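PDB 2DQ0: serine--tRNA ligase from Pyrococcus horikoshii, which attaches L-serine to tRNA(Ser), and probably also to tRNA(Sec), after activating the amino acid with ATP. Local coordinates for residues V92-L95 with K96-D100; S316-W319 with H320-I324; I417-N420 with H421-E424. One frame throughout, in Å; residues are numbered along the deposited sequence.

Overall arrangement
The three contacts are local ones, each made along or at the end of a single helix, and they follow one another in the chain. Contact 1 lies on helix 72-103, the second long helix of the N-terminal coiled coil that takes part in tRNA binding. Contact 2 opens helix 316-333, which packs on the mixed sheet of the class II catalytic core, with its centre about 36 Å from that of contact 1. Contact 3 closes helix 410-420, its centre about 31 Å from that of contact 2 and about 57 Å from that of contact 1, on the opposite side of the chain's centre. Together they sample the tRNA-binding arm, the core near the bound seryl-adenylate analog and a peripheral helix end.

Contact 1: residues V92-L95 with K96-D100; sequences VEEL and KKKID
Glu-94 and Lys-98, one helical turn apart, run side by side in the same direction and meet in a salt bridge, with Lys-98 NZ 2.8 Å from Glu-94 OE1 and nearly in line with its C-O bond. Glu-94 has CG set between its backbone N and carbonyl carbon (chi1 62°), and from there its chain extends alongside the equally extended lysine. Near this ion pair Leu-95 CD1 comes to 4.0 Å from Lys-98 NZ. Val-92, Leu-95 and Ile-99 form the buried face: Ile-99 CG1 lies near Leu-95 O, the same oxygen that accepts its backbone N-H, and Val-92 CG1 touches Lys-96 CE at 3.8 Å where the two side chains cross. The lysine and glutamate ends lie toward solvent, and that side is looser. There Glu-93 OE1 and Lys-97 NZ stand 4.4 Å apart, beyond a salt bridge, so any attraction is likely to be weak. Regular i to i+4 backbone bonds run beneath all four pairs. This turn has one face in the antiparallel coiled coil of the seryl-tRNA synthetase arm and the other toward solvent: Val-92 and Lys-96 pack on Trp-40, while Lys-98 and Ile-99 touch Leu-36, both residues of the partner helix 28-65.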
loop_
_atom_site.group_PDB
_atom_site.type_symbol
_atom_site.label_atom_id
_atom_site.label_comp_id
_atom_site.label_asym_id
_atom_site.label_seq_id
_atom_site.Cartn_x
_atom_site.Cartn_y
_atom_site.Cartn_z
ATOM N N VAL A 92 -5.984 28.466 31.705
ATOM C CA VAL A 92 -5.392 27.199 32.109
ATOM C C VAL A 92 -5.404 26.217 30.949
ATOM O O VAL A 92 -4.545 25.347 30.857
ATOM C CB VAL A 92 -6.127 26.605 33.318
ATOM C CG1 VAL A 92 -5.737 25.151 33.519
ATOM C CG2 VAL A 92 -5.773 27.405 34.563
ATOM N N GLU A 93 -6.373 26.348 30.057
ATOM C CA GLU A 93 -6.401 25.463 28.906
ATOM C C GLU A 93 -5.197 25.766 28.029
ATOM O O GLU A 93 -4.389 24.883 27.748
ATOM C CB GLU A 93 -7.657 25.673 28.075
ATOM C CG GLU A 93 -8.871 24.919 28.521
ATOM C CD GLU A 93 -9.998 25.096 27.524
ATOM O OE1 GLU A 93 -9.776 24.763 26.335
ATOM O OE2 GLU A 93 -11.089 25.575 27.919
ATOM N N GLU A 94 -5.087 27.023 27.603
ATOM C CA GLU A 94 -3.993 27.447 26.738
ATOM C C GLU A 94 -2.658 26.997 27.317
ATOM O O GLU A 94 -1.770 26.573 26.580
ATOM C CB GLU A 94 -4.004 28.970 26.535
ATOM C CG GLU A 94 -3.820 29.777 27.817
ATOM C CD GLU A 94 -3.334 31.211 27.577
ATOM O OE1 GLU A 94 -2.195 31.378 27.075
ATOM O OE2 GLU A 94 -4.088 32.166 27.895
ATOM N N LEU A 95 -2.527 27.074 28.635
ATOM C CA LEU A 95 -1.300 26.660 29.300
ATOM C C LEU A 95 -1.039 25.158 29.110
ATOM O O LEU A 95 0.087 24.758 28.795
ATOM C CB LEU A 95 -1.386 27.007 30.784
ATOM C CG LEU A 95 -0.510 28.132 31.349
ATOM C CD1 LEU A 95 -0.247 29.234 30.332
ATOM C CD2 LEU A 95 -1.209 28.665 32.576
ATOM N N LYS A 96 -2.068 24.330 29.292
ATOM C CA LYS A 96 -1.916 22.886 29.111
ATOM C C LYS A 96 -1.522 22.607 27.660
ATOM O O LYS A 96 -0.761 21.689 27.361
ATOM C CB LYS A 96 -3.225 22.154 29.419
ATOM C CG LYS A 96 -3.610 22.123 30.887
ATOM C CD LYS A 96 -4.980 21.466 31.096
ATOM C CE LYS A 96 -5.382 21.438 32.572
ATOM N NZ LYS A 96 -6.779 20.957 32.773
ATOM N N LYS A 97 -2.050 23.419 26.761
ATOM C CA LYS A 97 -1.776 23.263 25.353
ATOM C C LYS A 97 -0.279 23.455 25.070
ATOM O O LYS A 97 0.339 22.643 24.381
ATOM C CB LYS A 97 -2.631 24.276 24.578
ATOM C CG LYS A 97 -2.890 23.957 23.107
ATOM C CD LYS A 97 -4.231 24.546 22.673
ATOM C CE LYS A 97 -5.385 23.941 23.490
ATOM N NZ LYS A 97 -6.731 24.548 23.217
ATOM N N LYS A 98 0.301 24.526 25.607
ATOM C CA LYS A 98 1.719 24.817 25.396
ATOM C C LYS A 98 2.582 23.759 26.073
ATOM O O LYS A 98 3.635 23.378 25.557
ATOM C CB LYS A 98 2.072 26.206 25.944
ATOM C CG LYS A 98 1.274 27.356 25.324
ATOM C CD LYS A 98 1.587 28.693 26.009
ATOM C CE LYS A 98 0.511 29.761 25.747
ATOM N NZ LYS A 98 0.536 30.871 26.765
ATOM N N ILE A 99 2.137 23.275 27.226
ATOM C CA ILE A 99 2.905 22.266 27.927
ATOM C C ILE A 99 2.968 20.967 27.123
ATOM O O ILE A 99 4.054 20.412 26.908
ATOM C CB ILE A 99 2.301 21.972 29.320
ATOM C CG1 ILE A 99 2.483 23.183 30.229
ATOM C CG2 ILE A 99 2.964 20.755 29.940
ATOM C CD1 ILE A 99 1.608 23.144 31.448
ATOM N N ASP A 100 1.805 20.484 26.683
ATOM C CA ASP A 100 1.738 19.243 25.922
ATOM C C ASP A 100 2.504 19.330 24.610
ATOM O O ASP A 100 3.121 18.352 24.187
ATOM C CB ASP A 100 0.290 18.844 25.650
ATOM C CG ASP A 100 -0.416 18.342 26.888
ATOM O OD1 ASP A 100 0.243 17.677 27.720
ATOM O OD2 ASP A 100 -1.633 18.597 27.023
#

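Contact 2: residues S316-W319 with H320-I324; sequences SWEW and HEKII
Lys-322 lays its aliphatic chain and ammonium group over one face of the Trp-319 indole, a cation-pi contact near the start of helix 316-333 in the class II synthetase core. Lys-322 NZ stands 3.8 Å from the centroid of the six-membered ring of Trp-319, 19° off its normal, while Lys-322 CD makes a CH-pi contact with the same ring at 3.9 Å from the centroid. With CG anti to the carbonyl carbon (chi1 -64°) and the rest of the chain extended, the lysine spans the ring from CZ3 to CZ2. Glu-318 reaches in obliquely, its OE2 3.8 Å from Lys-322 NZ in a long salt bridge; the ammonium sits over the ring, with the carboxylate as a more distant partner. Toward the sheet, the Trp-319 side chain touches Val-309 and Leu-403, and the side chain of Ile-323, which packs on Gln-307 and Ala-374, is about 8 Å from the bound seryl-adenylate analog. His-320 stacks on Tyr-356 and gives its NE2 to a hydrogen bond with Ala-374 O. Trp-317 lies beside it, pointing the same way, and the two rings meet rim to rim with planes at 60°, bringing Trp-317 CZ3 to 3.7 Å from His-320 ND1.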
loop_
_atom_site.group_PDB
_atom_site.type_symbol
_atom_site.label_atom_id
_atom_site.label_comp_id
_atom_site.label_asym_id
_atom_site.label_seq_id
_atom_site.Cartn_x
_atom_site.Cartn_y
_atom_site.Cartn_z
ATOM N N SER A 316 8.452 -5.576 30.412
ATOM C CA SER A 316 8.941 -5.078 29.134
ATOM C C SER A 316 10.392 -5.353 28.790
ATOM O O SER A 316 10.695 -5.802 27.674
ATOM C CB SER A 316 8.623 -3.584 28.998
ATOM O OG SER A 316 9.378 -2.809 29.898
ATOM N N TRP A 317 11.291 -5.109 29.734
ATOM C CA TRP A 317 12.695 -5.353 29.466
ATOM C C TRP A 317 12.940 -6.828 29.185
ATOM O O TRP A 317 13.808 -7.186 28.383
ATOM C CB TRP A 317 13.562 -4.854 30.626
ATOM C CG TRP A 317 13.513 -3.380 30.711
ATOM C CD1 TRP A 317 12.860 -2.635 31.645
ATOM C CD2 TRP A 317 13.975 -2.457 29.716
ATOM N NE1 TRP A 317 12.867 -1.304 31.289
ATOM C CE2 TRP A 317 13.546 -1.166 30.110
ATOM C CE3 TRP A 317 14.702 -2.596 28.525
ATOM C CZ2 TRP A 317 13.818 -0.025 29.357
ATOM C CZ3 TRP A 317 14.973 -1.451 27.773
ATOM C CH2 TRP A 317 14.530 -0.185 28.195
ATOM N N GLU A 318 12.168 -7.696 29.817
ATOM C CA GLU A 318 12.360 -9.107 29.558
ATOM C C GLU A 318 11.851 -9.417 28.143
ATOM O O GLU A 318 12.439 -10.230 27.418
ATOM C CB GLU A 318 11.600 -9.930 30.580
ATOM C CG GLU A 318 12.042 -11.373 30.638
ATOM C CD GLU A 318 11.142 -12.200 31.517
ATOM O OE1 GLU A 318 10.629 -11.643 32.519
ATOM O OE2 GLU A 318 10.957 -13.399 31.208
ATOM N N TRP A 319 10.753 -8.768 27.755
ATOM C CA TRP A 319 10.192 -8.968 26.426
ATOM C C TRP A 319 11.147 -8.467 25.355
ATOM O O TRP A 319 11.371 -9.138 24.334
ATOM C CB TRP A 319 8.841 -8.261 26.303
ATOM C CG TRP A 319 7.745 -9.205 26.635
ATOM C CD1 TRP A 319 6.924 -9.168 27.734
ATOM C CD2 TRP A 319 7.484 -10.447 25.982
ATOM N NE1 TRP A 319 6.186 -10.320 27.811
ATOM C CE2 TRP A 319 6.507 -11.127 26.750
ATOM C CE3 TRP A 319 7.988 -11.059 24.818
ATOM C CZ2 TRP A 319 6.022 -12.392 26.401
ATOM C CZ3 TRP A 319 7.505 -12.320 24.465
ATOM C CH2 TRP A 319 6.530 -12.975 25.258
ATOM N N HIS A 320 11.702 -7.284 25.603
ATOM C CA HIS A 320 12.649 -6.669 24.692
ATOM C C HIS A 320 13.689 -7.715 24.364
ATOM O O HIS A 320 14.013 -7.991 23.207
ATOM C CB HIS A 320 13.342 -5.484 25.372
ATOM C CG HIS A 320 14.240 -4.705 24.461
ATOM N ND1 HIS A 320 15.176 -3.808 24.925
ATOM C CD2 HIS A 320 14.315 -4.657 23.108
ATOM C CE1 HIS A 320 15.787 -3.241 23.899
ATOM N NE2 HIS A 320 15.283 -3.740 22.785
ATOM N N GLU A 321 14.206 -8.314 25.414
ATOM C CA GLU A 321 15.224 -9.309 25.260
ATOM C C GLU A 321 14.746 -10.533 24.480
ATOM O O GLU A 321 15.539 -11.177 23.798
ATOM C CB GLU A 321 15.730 -9.687 26.642
ATOM C CG GLU A 321 17.212 -9.878 26.688
ATOM C CD GLU A 321 17.979 -8.666 26.216
ATOM O OE1 GLU A 321 17.837 -7.585 26.835
ATOM O OE2 GLU A 321 18.730 -8.808 25.222
ATOM N N LYS A 322 13.459 -10.861 24.563
ATOM C CA LYS A 322 12.966 -12.031 23.838
ATOM C C LYS A 322 12.730 -11.770 22.348
ATOM O O LYS A 322 13.054 -12.625 21.505
ATOM C CB LYS A 322 11.663 -12.552 24.431
ATOM C CG LYS A 322 11.729 -13.086 25.842
ATOM C CD LYS A 322 10.332 -13.566 26.236
ATOM C CE LYS A 322 10.204 -13.831 27.719
ATOM N NZ LYS A 322 8.775 -13.988 28.131
ATOM N N ILE A 323 12.171 -10.606 22.010
ATOM C CA ILE A 323 11.912 -10.346 20.609
ATOM C C ILE A 323 13.177 -10.274 19.773
ATOM O O ILE A 323 13.200 -10.810 18.650
ATOM C CB ILE A 323 11.032 -9.093 20.389
ATOM C CG1 ILE A 323 11.766 -7.827 20.792
ATOM C CG2 ILE A 323 9.730 -9.246 21.157
ATOM C CD1 ILE A 323 10.837 -6.623 20.833
ATOM N N ILE A 324 14.233 -9.651 20.293
ATOM C CA ILE A 324 15.489 -9.594 19.532
ATOM C C ILE A 324 16.021 -11.021 19.297
ATOM O O ILE A 324 16.580 -11.316 18.239
ATOM C CB ILE A 324 16.582 -8.725 20.245
ATOM C CG1 ILE A 324 17.833 -8.612 19.368
ATOM C CG2 ILE A 324 16.969 -9.340 21.575
ATOM C CD1 ILE A 324 17.646 -7.864 18.060
#

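Contact 3: residues I417-N420 with H421-E424; sequences ILEN and HQEE
The His-421 imidazole and the Gln-422 amide are two flat groups at the end of helix 410-420 that meet backbone carbonyls of the last turn. The imidazole is approached obliquely by Ile-417 O, 3.5 Å from His-421 CD2, and by the carbonyl of Asn-420, with Asn-420 C 3.6 Å from His-421 CG. Ile-417 CG2 lies 3.9 Å from His-421 CD2, the two side chains crossing, and beyond the helix His-421 NE2 bonds to Leu-334 O. The Gln-422 amide bonds in its own plane: Gln-422 NE2 donates to Glu-419 O over 3.1 Å, an almost straight bond at 170°. On the Gln-422 side CG lies between the backbone N and the carbonyl carbon (chi1 65°), which brings the extended chain back along the last turn to Glu-419 O. The other end of the amide, OE1, accepts from Lys-160 N. An alanine here is likely to leave both Glu-419 O and Lys-160 N without this amide partner and open a gap beside Leu-165. The backbone N of His-421 still bonds to Ile-417 O at 3.0 Å, while Asn-420 O and Gln-422 O both accept from Arg-133. This is the C-terminal end of a helix, where side-chain donors from Gln-422 and Arg-133 bind backbone carbonyls as the chain leaves helix 410-420 of the catalytic core for strand 428-429.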
loop_
_atom_site.group_PDB
_atom_site.type_symbol
_atom_site.label_atom_id
_atom_site.label_comp_id
_atom_site.label_asym_id
_atom_site.label_seq_id
_atom_site.Cartn_x
_atom_site.Cartn_y
_atom_site.Cartn_z
ATOM N N ILE A 417 20.435 -12.893 1.809
ATOM C CA ILE A 417 20.477 -14.249 1.277
ATOM C C ILE A 417 21.239 -14.317 -0.031
ATOM O O ILE A 417 22.019 -15.244 -0.238
ATOM C CB ILE A 417 19.050 -14.839 1.105
ATOM C CG1 ILE A 417 18.448 -15.088 2.493
ATOM C CG2 ILE A 417 19.079 -16.131 0.268
ATOM C CD1 ILE A 417 17.045 -15.621 2.473
ATOM N N LEU A 418 21.043 -13.335 -0.903
ATOM C CA LEU A 418 21.744 -13.336 -2.190
ATOM C C LEU A 418 23.250 -13.154 -1.992
ATOM O O LEU A 418 24.061 -13.856 -2.597
ATOM C CB LEU A 418 21.223 -12.223 -3.114
ATOM C CG LEU A 418 19.791 -12.311 -3.654
ATOM C CD1 LEU A 418 19.454 -11.111 -4.535
ATOM C CD2 LEU A 418 19.668 -13.591 -4.455
ATOM N N GLU A 419 23.625 -12.214 -1.139
ATOM C CA GLU A 419 25.029 -11.969 -0.935
ATOM C C GLU A 419 25.735 -13.031 -0.112
ATOM O O GLU A 419 26.884 -13.325 -0.370
ATOM C CB GLU A 419 25.250 -10.556 -0.358
ATOM C CG GLU A 419 25.142 -9.470 -1.450
ATOM C CD GLU A 419 25.543 -8.048 -1.017
ATOM O OE1 GLU A 419 26.360 -7.886 -0.074
ATOM O OE2 GLU A 419 25.057 -7.079 -1.662
ATOM N N ASN A 420 25.039 -13.647 0.832
ATOM C CA ASN A 420 25.664 -14.658 1.679
ATOM C C ASN A 420 25.648 -16.086 1.153
ATOM O O ASN A 420 26.448 -16.914 1.600
ATOM C CB ASN A 420 25.026 -14.638 3.064
ATOM C CG ASN A 420 25.583 -13.538 3.936
ATOM O OD1 ASN A 420 26.755 -13.560 4.303
ATOM N ND2 ASN A 420 24.747 -12.559 4.269
ATOM N N HIS A 421 24.756 -16.389 0.212
ATOM C CA HIS A 421 24.681 -17.746 -0.309
ATOM C C HIS A 421 24.988 -17.845 -1.805
ATOM O O HIS A 421 24.581 -18.818 -2.465
ATOM C CB HIS A 421 23.302 -18.365 -0.031
ATOM C CG HIS A 421 22.950 -18.460 1.423
ATOM N ND1 HIS A 421 23.614 -19.286 2.299
ATOM C CD2 HIS A 421 21.973 -17.862 2.144
ATOM C CE1 HIS A 421 23.059 -19.201 3.496
ATOM N NE2 HIS A 421 22.061 -18.343 3.428
ATOM N N GLN A 422 25.696 -16.848 -2.335
ATOM C CA GLN A 422 26.067 -16.856 -3.750
ATOM C C GLN A 422 27.301 -17.732 -3.976
ATOM O O GLN A 422 28.089 -17.954 -3.069
ATOM C CB GLN A 422 26.415 -15.455 -4.223
ATOM C CG GLN A 422 27.651 -14.899 -3.547
ATOM C CD GLN A 422 27.985 -13.518 -4.045
ATOM O OE1 GLN A 422 28.282 -13.333 -5.225
ATOM N NE2 GLN A 422 27.926 -12.529 -3.150
ATOM N N GLU A 423 27.454 -18.204 -5.203
ATOM C CA GLU A 423 28.578 -19.024 -5.596
ATOM C C GLU A 423 29.282 -18.189 -6.667
ATOM O O GLU A 423 28.761 -17.131 -7.054
ATOM C CB GLU A 423 28.074 -20.372 -6.135
ATOM C CG GLU A 423 27.598 -21.332 -5.028
ATOM C CD GLU A 423 26.838 -22.567 -5.556
ATOM O OE1 GLU A 423 26.527 -22.624 -6.773
ATOM O OE2 GLU A 423 26.539 -23.480 -4.743
ATOM N N GLU A 424 30.447 -18.636 -7.142
ATOM C CA GLU A 424 31.193 -17.860 -8.134
ATOM C C GLU A 424 30.413 -17.515 -9.377
ATOM O O GLU A 424 30.529 -16.404 -9.909
ATOM C CB GLU A 424 32.440 -18.589 -8.608
ATOM C CG GLU A 424 33.427 -19.008 -7.552
ATOM C CD GLU A 424 34.690 -19.587 -8.177
ATOM O OE1 GLU A 424 35.363 -18.846 -8.930
ATOM O OE2 GLU A 424 34.998 -20.775 -7.926
#